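Local coordinates for putative secreted cellulose-binding protein (PDB 4OY6) that probably cleaves cellulose oxidatively, as a copper-dependent lytic polysaccharide monooxygenase of the bacterial AA10 family, at residues D29-P32 and M33-Q36; R74-S77 and G78-N81; A128-W131 and G132-Q135; I167-S171 and H172-T176. All coordinates share one frame; numbering follows the deposited sequence.

Interaction 1. Residues D29-P32 and M33-Q36. With ZN (zinc ion), chain F.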
loop_
_atom_site.group_PDB
_atom_site.type_symbol
_atom_site.label_atom_id
_atom_site.label_comp_id
_atom_site.label_asym_id
_atom_site.label_seq_id
_atom_site.Cartn_x
_atom_site.Cartn_y
_atom_site.Cartn_z
ATOM N N ASP A 29 -21.666 -1.263 5.111
ATOM C CA ASP A 29 -22.014 0.106 5.423
ATOM C C ASP A 29 -20.806 0.896 5.942
ATOM O O ASP A 29 -20.516 1.995 5.483
ATOM C CB ASP A 29 -23.145 0.114 6.464
ATOM C CG ASP A 29 -23.687 1.494 6.712
ATOM O OD1 ASP A 29 -23.564 2.345 5.817
ATOM O OD2 ASP A 29 -24.256 1.722 7.785
ATOM N N GLU A 30 -20.082 0.316 6.879
ATOM C CA GLU A 30 -19.000 1.035 7.573
ATOM C C GLU A 30 -17.703 1.134 6.802
ATOM O O GLU A 30 -16.935 2.054 7.022
ATOM C CB GLU A 30 -18.737 0.392 8.929
ATOM C CG GLU A 30 -19.942 0.492 9.840
ATOM C CD GLU A 30 -19.721 -0.082 11.217
ATOM O OE1 GLU A 30 -18.636 -0.639 11.474
ATOM O OE2 GLU A 30 -20.648 0.031 12.046
ATOM N N ASP A 31 -17.455 0.164 5.939
ATOM C CA ASP A 31 -16.170 0.031 5.239
ATOM C C ASP A 31 -16.416 -0.690 3.922
ATOM O O ASP A 31 -15.983 -1.830 3.718
ATOM C CB ASP A 31 -15.158 -0.690 6.113
ATOM C CG ASP A 31 -13.724 -0.548 5.631
ATOM O OD1 ASP A 31 -13.504 -0.112 4.476
ATOM O OD2 ASP A 31 -12.817 -0.916 6.425
ATOM N N PRO A 32 -17.130 -0.008 3.011
ATOM C CA PRO A 32 -17.494 -0.664 1.753
ATOM C C PRO A 32 -16.313 -1.139 0.921
ATOM O O PRO A 32 -16.449 -2.121 0.209
ATOM C CB PRO A 32 -18.307 0.408 1.003
ATOM C CG PRO A 32 -17.929 1.696 1.655
ATOM C CD PRO A 32 -17.686 1.363 3.102
ATOM N N MET A 33 -15.193 -0.434 0.970
ATOM C CA MET A 33 -14.025 -0.866 0.204
ATOM C C MET A 33 -13.427 -2.149 0.735
ATOM O O MET A 33 -13.005 -2.999 -0.052
ATOM C CB MET A 33 -12.996 0.266 0.103
ATOM C CG MET A 33 -13.580 1.506 -0.616
ATOM S SD MET A 33 -14.748 1.237 -2.012
ATOM C CE MET A 33 -13.507 0.855 -2.988
ATOM N N CYS A 34 -13.402 -2.315 2.055
ATOM C CA CYS A 34 -12.991 -3.601 2.604
ATOM C C CYS A 34 -14.008 -4.676 2.275
ATOM O O CYS A 34 -13.621 -5.794 1.954
ATOM C CB CYS A 34 -12.715 -3.533 4.090
ATOM S SG CYS A 34 -11.174 -2.702 4.540
ATOM N N TRP A 35 -15.292 -4.347 2.340
ATOM C CA TRP A 35 -16.319 -5.328 2.016
ATOM C C TRP A 35 -16.148 -5.868 0.601
ATOM O O TRP A 35 -16.141 -7.074 0.404
ATOM C CB TRP A 35 -17.709 -4.744 2.237
ATOM C CG TRP A 35 -18.827 -5.741 2.017
ATOM C CD1 TRP A 35 -19.700 -5.733 1.015
ATOM C CD2 TRP A 35 -19.106 -6.929 2.788
ATOM N NE1 TRP A 35 -20.553 -6.794 1.117
ATOM C CE2 TRP A 35 -20.197 -7.555 2.189
ATOM C CE3 TRP A 35 -18.495 -7.548 3.903
ATOM C CZ2 TRP A 35 -20.749 -8.765 2.679
ATOM C CZ3 TRP A 35 -19.047 -8.734 4.409
ATOM C CH2 TRP A 35 -20.153 -9.327 3.789
ATOM N N GLN A 36 -15.952 -4.997 -0.371
ATOM C CA GLN A 36 -15.840 -5.478 -1.747
ATOM C C GLN A 36 -14.569 -6.298 -1.927
ATOM O O GLN A 36 -14.555 -7.234 -2.716
ATOM C CB GLN A 36 -15.955 -4.343 -2.766
ATOM C CG GLN A 36 -14.867 -3.283 -2.734
ATOM C CD GLN A 36 -13.595 -3.625 -3.513
ATOM O OE1 GLN A 36 -13.661 -4.170 -4.621
ATOM N NE2 GLN A 36 -12.444 -3.250 -2.986
HETATM ZN ZN ZN F . -23.994 4.189 5.565
HETATM O O HOH W 1 -14.467 1.771 2.743
#
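The carboxylate of Asp31 lies against Cys34, which meets it above its plane: the backbone N of Cys34 donates to OD1 at 3.3 Å, from 63° out of that plane, while Cys34 SG sits 3.1 Å from OD2. This is an N-cap. With CG anti to the backbone N (chi1 -165°), the acid folds over the first turn of helix 32-40, where OD1 caps the Cys34 amide. A water donates to OD1 and accepts from Met33 N, 2.9 Å away, serving the next amide; Pro32, in the first position, has no N-H to satisfy. Trp35 N to Asp31 O, 3.0 Å, and Gln36 N to Pro32 O then begin the regular helical bonding. The amide of Gln36 is turned back along the helix, and its NE2 gives a hydrogen bond of 3.0 Å to a lone pair of Met33 O; NE2 also reaches Ser82 O. At the other end, Asp29 OD1 binds a zinc ion at 1.9 Å.

Asp31 marks the break between helices 27-30 and 32-40. Its OD2 is held from helix 10-18 by Arg17, in a salt bridge, and by Trp18 NE1; the disulfide from Cys34 to Cys14 ties helix 32-40 to helix 10-18, while Met33 and Gln36 pack on Ala85 and Trp89.

Interaction 2. Residues R74-S77 and G78-N81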
loop_
_atom_site.group_PDB
_atom_site.type_symbol
_atom_site.label_atom_id
_atom_site.label_comp_id
_atom_site.label_asym_id
_atom_site.label_seq_id
_atom_site.Cartn_x
_atom_site.Cartn_y
_atom_site.Cartn_z
ATOM N N ARG A 74 -1.716 -6.044 -10.946
ATOM C CA ARG A 74 -2.521 -7.258 -10.948
ATOM C C ARG A 74 -1.631 -8.469 -10.674
ATOM O O ARG A 74 -1.713 -9.525 -11.300
ATOM C CB ARG A 74 -3.368 -7.400 -12.203
ATOM C CG ARG A 74 -4.383 -6.293 -12.350
ATOM C CD ARG A 74 -5.169 -6.422 -13.633
ATOM N NE ARG A 74 -6.113 -5.325 -13.784
ATOM C CZ ARG A 74 -6.674 -4.955 -14.924
ATOM N NH1 ARG A 74 -6.414 -5.613 -16.043
ATOM N NH2 ARG A 74 -7.505 -3.921 -14.936
ATOM N N THR A 75 -0.780 -8.308 -9.671
ATOM C CA THR A 75 0.234 -9.311 -9.384
ATOM C C THR A 75 -0.385 -10.545 -8.707
ATOM O O THR A 75 -1.575 -10.570 -8.361
ATOM C CB THR A 75 1.374 -8.748 -8.506
ATOM O OG1 THR A 75 2.488 -9.605 -8.633
ATOM C CG2 THR A 75 1.007 -8.580 -7.029
ATOM N N GLU A 76 0.417 -11.597 -8.564
ATOM C CA GLU A 76 0.008 -12.781 -7.803
ATOM C C GLU A 76 -1.323 -13.324 -8.305
ATOM O O GLU A 76 -2.255 -13.604 -7.544
ATOM C CB GLU A 76 0.009 -12.500 -6.302
ATOM C CG GLU A 76 1.415 -12.380 -5.727
ATOM C CD GLU A 76 2.110 -13.709 -5.672
ATOM O OE1 GLU A 76 1.752 -14.508 -4.778
ATOM O OE2 GLU A 76 2.987 -13.979 -6.527
ATOM N N SER A 77 -1.388 -13.513 -9.619
ATOM C CA SER A 77 -2.522 -14.162 -10.259
ATOM C C SER A 77 -3.843 -13.454 -9.950
ATOM O O SER A 77 -4.896 -14.089 -9.885
ATOM C CB SER A 77 -2.564 -15.644 -9.834
ATOM O OG SER A 77 -1.344 -16.314 -10.166
ATOM N N GLY A 78 -3.780 -12.139 -9.782
ATOM C CA GLY A 78 -4.965 -11.340 -9.573
ATOM C C GLY A 78 -5.525 -11.308 -8.160
ATOM O O GLY A 78 -6.575 -10.716 -7.935
ATOM N N ARG A 79 -4.819 -11.873 -7.185
ATOM C CA ARG A 79 -5.347 -11.970 -5.826
ATOM C C ARG A 79 -5.720 -10.629 -5.223
ATOM O O ARG A 79 -6.643 -10.556 -4.423
ATOM C CB ARG A 79 -4.348 -12.724 -4.923
ATOM C CG ARG A 79 -4.791 -12.869 -3.489
ATOM C CD ARG A 79 -3.956 -13.869 -2.704
ATOM N NE ARG A 79 -2.531 -13.510 -2.598
ATOM C CZ ARG A 79 -1.535 -14.060 -3.290
ATOM N NH1 ARG A 79 -1.747 -14.998 -4.193
ATOM N NH2 ARG A 79 -0.300 -13.657 -3.042
ATOM N N TYR A 80 -4.984 -9.583 -5.577
ATOM C CA TYR A 80 -5.143 -8.255 -4.996
ATOM C C TYR A 80 -5.837 -7.267 -5.927
ATOM O O TYR A 80 -5.795 -6.058 -5.678
ATOM C CB TYR A 80 -3.768 -7.703 -4.585
ATOM C CG TYR A 80 -3.036 -8.640 -3.660
ATOM C CD1 TYR A 80 -3.382 -8.727 -2.319
ATOM C CD2 TYR A 80 -2.004 -9.459 -4.111
ATOM C CE1 TYR A 80 -2.763 -9.628 -1.459
ATOM C CE2 TYR A 80 -1.388 -10.349 -3.257
ATOM C CZ TYR A 80 -1.745 -10.425 -1.933
ATOM O OH TYR A 80 -1.123 -11.363 -1.125
ATOM N N ASN A 81 -6.507 -7.763 -6.968
ATOM C CA ASN A 81 -7.093 -6.853 -7.941
ATOM C C ASN A 81 -8.131 -5.914 -7.318
ATOM O O ASN A 81 -8.343 -4.798 -7.805
ATOM C CB ASN A 81 -7.709 -7.602 -9.133
ATOM C CG ASN A 81 -6.669 -8.222 -10.028
ATOM O OD1 ASN A 81 -5.479 -8.142 -9.769
ATOM N ND2 ASN A 81 -7.129 -8.850 -11.094
HETATM O O HOH W 2 -3.524 -8.696 -7.803
#
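Arg79 starts its path beside Glu76, with Arg79 CB 3.5 Å from Glu76 O. That oxygen also accepts from the arginine's backbone N. The next atom, CG, stands over the centre of the Tyr80 ring, 4.1 Å above its plane, because the chain leaves the backbone with CG anti to N (chi1 179°). A bend at chi3 (62°) then brings the guanidinium round to the phenol. NE and NH2 both point at Tyr80 OH, at 3.0 and 3.1 Å, a side-on grip on one oxygen lying in the guanidinium plane. With its other hydrogen, on the side of NH1, NH2 reaches Glu76 OE1 at 2.8 Å, a nearly straight salt bridge (167°) that uses the anti lone pair of the carboxylate. Glu76 CB covers one face of the guanidinium, 3.7 Å from CZ, and also meets the Tyr80 ring at its edge.

Gly78, where phi is positive and a CB would run into Ser77 O, opens a type I turn to Asn81. A water inside the loop donates to Thr75 O and to Asn81 OD1 and accepts from Tyr80 N, joining the two halves. A leucine in place of Arg79 would probably leave the Glu76 carboxylate without its counter-charge and free the Tyr80 hydroxyl of two donors.

Tyr80 OH is bonded to Asn47 O as well, so the phenol accepts from arginine while giving its proton to a carbonyl. Two N-H donors on that oxygen would be expected to polarise it and make the donated bond stronger, and the planar guanidinium, held in its plane on two sides, by Tyr80 OH at NE and NH2 and by Glu76 OE1 beyond NH2, has little freedom to rotate.

Interaction 3. Residues A128-W131 and G132-Q135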
loop_
_atom_site.group_PDB
_atom_site.type_symbol
_atom_site.label_atom_id
_atom_site.label_comp_id
_atom_site.label_asym_id
_atom_site.label_seq_id
_atom_site.Cartn_x
_atom_site.Cartn_y
_atom_site.Cartn_z
ATOM N N ALA A 128 -8.915 6.826 -10.341
ATOM C CA ALA A 128 -7.953 5.729 -10.318
ATOM C C ALA A 128 -6.533 6.272 -10.125
ATOM O O ALA A 128 -6.175 7.331 -10.665
ATOM C CB ALA A 128 -8.020 4.965 -11.625
ATOM N N LEU A 129 -5.729 5.569 -9.340
ATOM C CA LEU A 129 -4.330 5.937 -9.176
ATOM C C LEU A 129 -3.545 5.699 -10.471
ATOM O O LEU A 129 -3.679 4.661 -11.116
ATOM C CB LEU A 129 -3.680 5.130 -8.073
ATOM C CG LEU A 129 -3.562 5.749 -6.710
ATOM C CD1 LEU A 129 -4.926 5.586 -6.063
ATOM C CD2 LEU A 129 -2.434 5.034 -5.951
ATOM N N THR A 130 -2.714 6.679 -10.805
ATOM C CA THR A 130 -1.801 6.614 -11.943
ATOM C C THR A 130 -0.442 7.115 -11.465
ATOM O O THR A 130 -0.348 7.848 -10.488
ATOM C CB THR A 130 -2.264 7.481 -13.121
ATOM O OG1 THR A 130 -2.116 8.856 -12.756
ATOM C CG2 THR A 130 -3.719 7.147 -13.502
ATOM N N TRP A 131 0.599 6.747 -12.198
ATOM C CA TRP A 131 1.938 7.217 -11.873
ATOM C C TRP A 131 2.032 8.743 -11.983
ATOM O O TRP A 131 2.738 9.388 -11.207
ATOM C CB TRP A 131 2.966 6.553 -12.769
ATOM C CG TRP A 131 3.192 5.104 -12.447
ATOM C CD1 TRP A 131 2.642 4.014 -13.080
ATOM C CD2 TRP A 131 4.033 4.576 -11.415
ATOM N NE1 TRP A 131 3.101 2.859 -12.518
ATOM C CE2 TRP A 131 3.957 3.170 -11.495
ATOM C CE3 TRP A 131 4.861 5.144 -10.452
ATOM C CZ2 TRP A 131 4.692 2.335 -10.647
ATOM C CZ3 TRP A 131 5.577 4.304 -9.592
ATOM C CH2 TRP A 131 5.491 2.926 -9.707
ATOM N N GLY A 132 1.309 9.311 -12.933
ATOM C CA GLY A 132 1.341 10.748 -13.146
ATOM C C GLY A 132 0.713 11.567 -12.038
ATOM O O GLY A 132 0.965 12.767 -11.938
ATOM N N GLU A 133 -0.082 10.920 -11.187
ATOM C CA GLU A 133 -0.720 11.578 -10.048
ATOM C C GLU A 133 0.052 11.416 -8.770
ATOM O O GLU A 133 -0.440 11.822 -7.723
ATOM C CB GLU A 133 -2.139 11.029 -9.848
ATOM C CG GLU A 133 -3.087 11.321 -10.998
ATOM C CD GLU A 133 -3.598 12.736 -11.023
ATOM O OE1 GLU A 133 -3.091 13.595 -10.261
ATOM O OE2 GLU A 133 -4.550 12.970 -11.806
ATOM N N LEU A 134 1.253 10.828 -8.846
ATOM C CA LEU A 134 2.130 10.688 -7.695
ATOM C C LEU A 134 3.239 11.714 -7.685
ATOM O O LEU A 134 3.744 12.116 -8.749
ATOM C CB LEU A 134 2.767 9.305 -7.667
ATOM C CG LEU A 134 1.856 8.106 -7.477
ATOM C CD1 LEU A 134 2.654 6.813 -7.576
ATOM C CD2 LEU A 134 1.109 8.173 -6.166
ATOM N N GLN A 135 3.616 12.109 -6.473
ATOM C CA GLN A 135 4.836 12.855 -6.238
ATOM C C GLN A 135 5.742 12.096 -5.271
ATOM O O GLN A 135 5.290 11.548 -4.274
ATOM C CB GLN A 135 4.536 14.268 -5.780
ATOM C CG GLN A 135 3.917 14.398 -4.422
ATOM C CD GLN A 135 3.576 15.835 -4.055
ATOM O OE1 GLN A 135 4.089 16.405 -3.076
ATOM N NE2 GLN A 135 2.722 16.435 -4.862
#
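Thr130 presents two oxygens to one donor, the backbone N of Glu133. The bond to Thr130 O is the better of the two, at 3.2 Å; the one from Glu133 N to Thr130 OG1, at 3.3 Å, is weak, with an angle of only 127°. The hydroxyl can take this place because it stands between the backbone N and the carbonyl carbon (chi1 70°), turned toward the chain that follows. Glu133 CG lies 3.2 Å from the same OG1, so the side chains as well as the backbones meet here. One residue on, Leu134 N donates to Trp131 O at 3.1 Å.

Other polar atoms find partners beyond the turn. Trp131 N gives its hydrogen to Asp66 OD1, the indole NE1 is bonded to Val64 O, and Gly132 O accepts from Lys119 NZ. Trp131 thus has both its N-H groups satisfied while its large ring remains available for packing: CE3 touches Leu134 CD1 at 4.0 Å, an oblique apolar contact. Leucine suits this buried place, where it also packs on Tyr116, Thr118 and Tyr165. Glycine at the exposed bend is no steric necessity, since a CB would fit.

Successive bonds from residue i+3 back to residue i are the mark of a 3-10 turn, and this one delivers the chain from the loop after strand 110-118 into strand 134-139, an antiparallel partner of 110-118 in the mixed sheet of the LPMO fold.

Interaction 4. Residues I167-S171 and H172-T176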
loop_
_atom_site.group_PDB
_atom_site.type_symbol
_atom_site.label_atom_id
_atom_site.label_comp_id
_atom_site.label_asym_id
_atom_site.label_seq_id
_atom_site.Cartn_x
_atom_site.Cartn_y
_atom_site.Cartn_z
ATOM N N ILE A 167 7.178 1.557 -2.141
ATOM C CA ILE A 167 7.801 0.494 -2.925
ATOM C C ILE A 167 9.021 -0.003 -2.160
ATOM O O ILE A 167 9.944 0.759 -1.898
ATOM C CB ILE A 167 8.181 0.978 -4.339
ATOM C CG1 ILE A 167 6.949 1.559 -5.049
ATOM C CG2 ILE A 167 8.790 -0.162 -5.132
ATOM C CD1 ILE A 167 7.176 2.057 -6.446
ATOM N N TRP A 168 8.987 -1.279 -1.792
ATOM C CA TRP A 168 10.049 -1.944 -1.043
ATOM C C TRP A 168 10.784 -2.875 -1.989
ATOM O O TRP A 168 10.215 -3.868 -2.436
ATOM C CB TRP A 168 9.454 -2.725 0.122
ATOM C CG TRP A 168 10.338 -3.704 0.834
ATOM C CD1 TRP A 168 11.701 -3.723 0.914
ATOM C CD2 TRP A 168 9.871 -4.820 1.589
ATOM N NE1 TRP A 168 12.102 -4.804 1.666
ATOM C CE2 TRP A 168 10.995 -5.487 2.098
ATOM C CE3 TRP A 168 8.591 -5.329 1.869
ATOM C CZ2 TRP A 168 10.879 -6.650 2.865
ATOM C CZ3 TRP A 168 8.476 -6.458 2.629
ATOM C CH2 TRP A 168 9.614 -7.122 3.106
ATOM N N GLN A 169 12.037 -2.562 -2.289
ATOM C CA GLN A 169 12.888 -3.450 -3.064
ATOM C C GLN A 169 13.659 -4.313 -2.066
ATOM O O GLN A 169 14.523 -3.801 -1.350
ATOM C CB GLN A 169 13.854 -2.659 -3.951
ATOM C CG GLN A 169 14.776 -3.534 -4.775
ATOM C CD GLN A 169 14.050 -4.289 -5.845
ATOM O OE1 GLN A 169 13.025 -3.847 -6.375
ATOM N NE2 GLN A 169 14.623 -5.431 -6.228
ATOM N N ALA A 170 13.304 -5.590 -1.974
ATOM C CA ALA A 170 13.925 -6.469 -0.993
ATOM C C ALA A 170 15.346 -6.817 -1.425
ATOM O O ALA A 170 15.662 -6.765 -2.613
ATOM C CB ALA A 170 13.088 -7.711 -0.809
ATOM N N SER A 171 16.199 -7.177 -0.466
ATOM C CA SER A 171 17.615 -7.432 -0.748
ATOM C C SER A 171 17.989 -8.865 -1.098
ATOM O O SER A 171 19.080 -9.092 -1.590
ATOM C CB SER A 171 18.448 -6.979 0.442
ATOM O OG SER A 171 18.391 -5.565 0.580
ATOM N N HIS A 172 17.126 -9.830 -0.850
ATOM C CA HIS A 172 17.500 -11.264 -1.012
ATOM C C HIS A 172 17.498 -11.752 -2.470
ATOM O O HIS A 172 18.115 -12.783 -2.806
ATOM C CB HIS A 172 16.600 -12.171 -0.170
ATOM C CG HIS A 172 15.145 -12.107 -0.539
ATOM N ND1 HIS A 172 14.418 -10.936 -0.534
ATOM C CD2 HIS A 172 14.288 -13.083 -0.919
ATOM C CE1 HIS A 172 13.171 -11.196 -0.882
ATOM N NE2 HIS A 172 13.072 -12.490 -1.133
ATOM N N MET A 173 16.814 -10.995 -3.323
ATOM C CA MET A 173 16.641 -11.276 -4.741
ATOM C C MET A 173 15.876 -10.081 -5.332
ATOM O O MET A 173 15.498 -9.149 -4.603
ATOM C CB MET A 173 15.875 -12.586 -4.954
ATOM C CG MET A 173 14.498 -12.553 -4.298
ATOM S SD MET A 173 13.554 -14.081 -4.277
ATOM C CE MET A 173 13.739 -14.248 -5.967
ATOM N N ASP A 174 15.640 -10.093 -6.637
ATOM C CA ASP A 174 14.889 -9.015 -7.278
ATOM C C ASP A 174 13.398 -9.270 -7.027
ATOM O O ASP A 174 12.709 -9.930 -7.807
ATOM C CB ASP A 174 15.200 -8.907 -8.769
ATOM C CG ASP A 174 14.494 -7.740 -9.434
ATOM O OD1 ASP A 174 13.890 -6.925 -8.710
ATOM O OD2 ASP A 174 14.518 -7.639 -10.682
ATOM N N GLN A 175 12.934 -8.751 -5.904
ATOM C CA GLN A 175 11.545 -8.897 -5.477
ATOM C C GLN A 175 11.125 -7.558 -4.876
ATOM O O GLN A 175 11.874 -6.946 -4.103
ATOM C CB GLN A 175 11.426 -10.003 -4.453
ATOM C CG GLN A 175 10.018 -10.261 -3.957
ATOM C CD GLN A 175 9.985 -11.462 -3.055
ATOM O OE1 GLN A 175 10.283 -11.378 -1.860
ATOM N NE2 GLN A 175 9.672 -12.608 -3.634
ATOM N N THR A 176 9.931 -7.115 -5.244
ATOM C CA THR A 176 9.478 -5.767 -4.932
ATOM C C THR A 176 8.033 -5.835 -4.442
ATOM O O THR A 176 7.201 -6.522 -5.032
ATOM C CB THR A 176 9.509 -4.878 -6.186
ATOM O OG1 THR A 176 10.713 -5.105 -6.930
ATOM C CG2 THR A 176 9.372 -3.400 -5.812
HETATM O O HOH W 3 13.096 -4.397 -9.199
#
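A beta hairpin, made by strands 161-170 and 175-184, turns round here beside the copper site, and Gln169 and Thr176 face each other across it as a non-hydrogen-bonded antiparallel pair. The backbone rung next to them runs from Ala170 N to Gln175 O, 2.9 Å.

Gln169 does most of the side-chain work. With CG anti to N and a bend at chi2 (69°), its amide swings across to the second strand, where both ends are used. OE1 accepts from Thr176 OG1 at 2.7 Å, and NE2 donates to Asp174 OD1 at 3.0 Å, an almost straight bond (164°) in the amide plane. A water donates to OE1 and to Asp174 OD1, closing a small ring. Glutamine suits this buried spot because one group can both give and accept, and Asp174 OD2 is itself held by Ala57 N. A leucine replacing Gln169 would probably strip the Thr176 hydroxyl and Asp174 OD1 of these bonds and let the turn move more freely.

At the turn Asp174 is the centre of an inverse gamma turn, while the His172 ring meets Ala170 CB at its edge, 3.5 Å from CE1. That ring stacks on His108, a copper ligand, and Gln175, bonded through NE2 to Asn54, approaches His1, the other ligand; the hairpin thus borders the metal centre. On the face carrying Gln169, the packing is tight: Ile167 CG2 and Thr176 CG2 are pressed to 3.4 Å.

The four interactions follow one another along the chain, each closing before the next opens. Interactions 3 and 4 share the mixed sheet: the first enters strand 134-139, the second turns from strand 161-170 into 175-184, and Trp131 CH2 meets Ile167 CD1 at 3.8 Å, although the centres of the two interactions lie about 22 Å apart. Interaction 1, in the helices, lies across the chain's centre from interaction 4, about 31 Å away between centres. The loop of interaction 2, centred about 19 Å from interaction 1 and 18 Å from interaction 4, lies between helix 60-63 and strand 92-93. Helical region, loop and beta core thus form one compact domain, with interaction 4 at the copper.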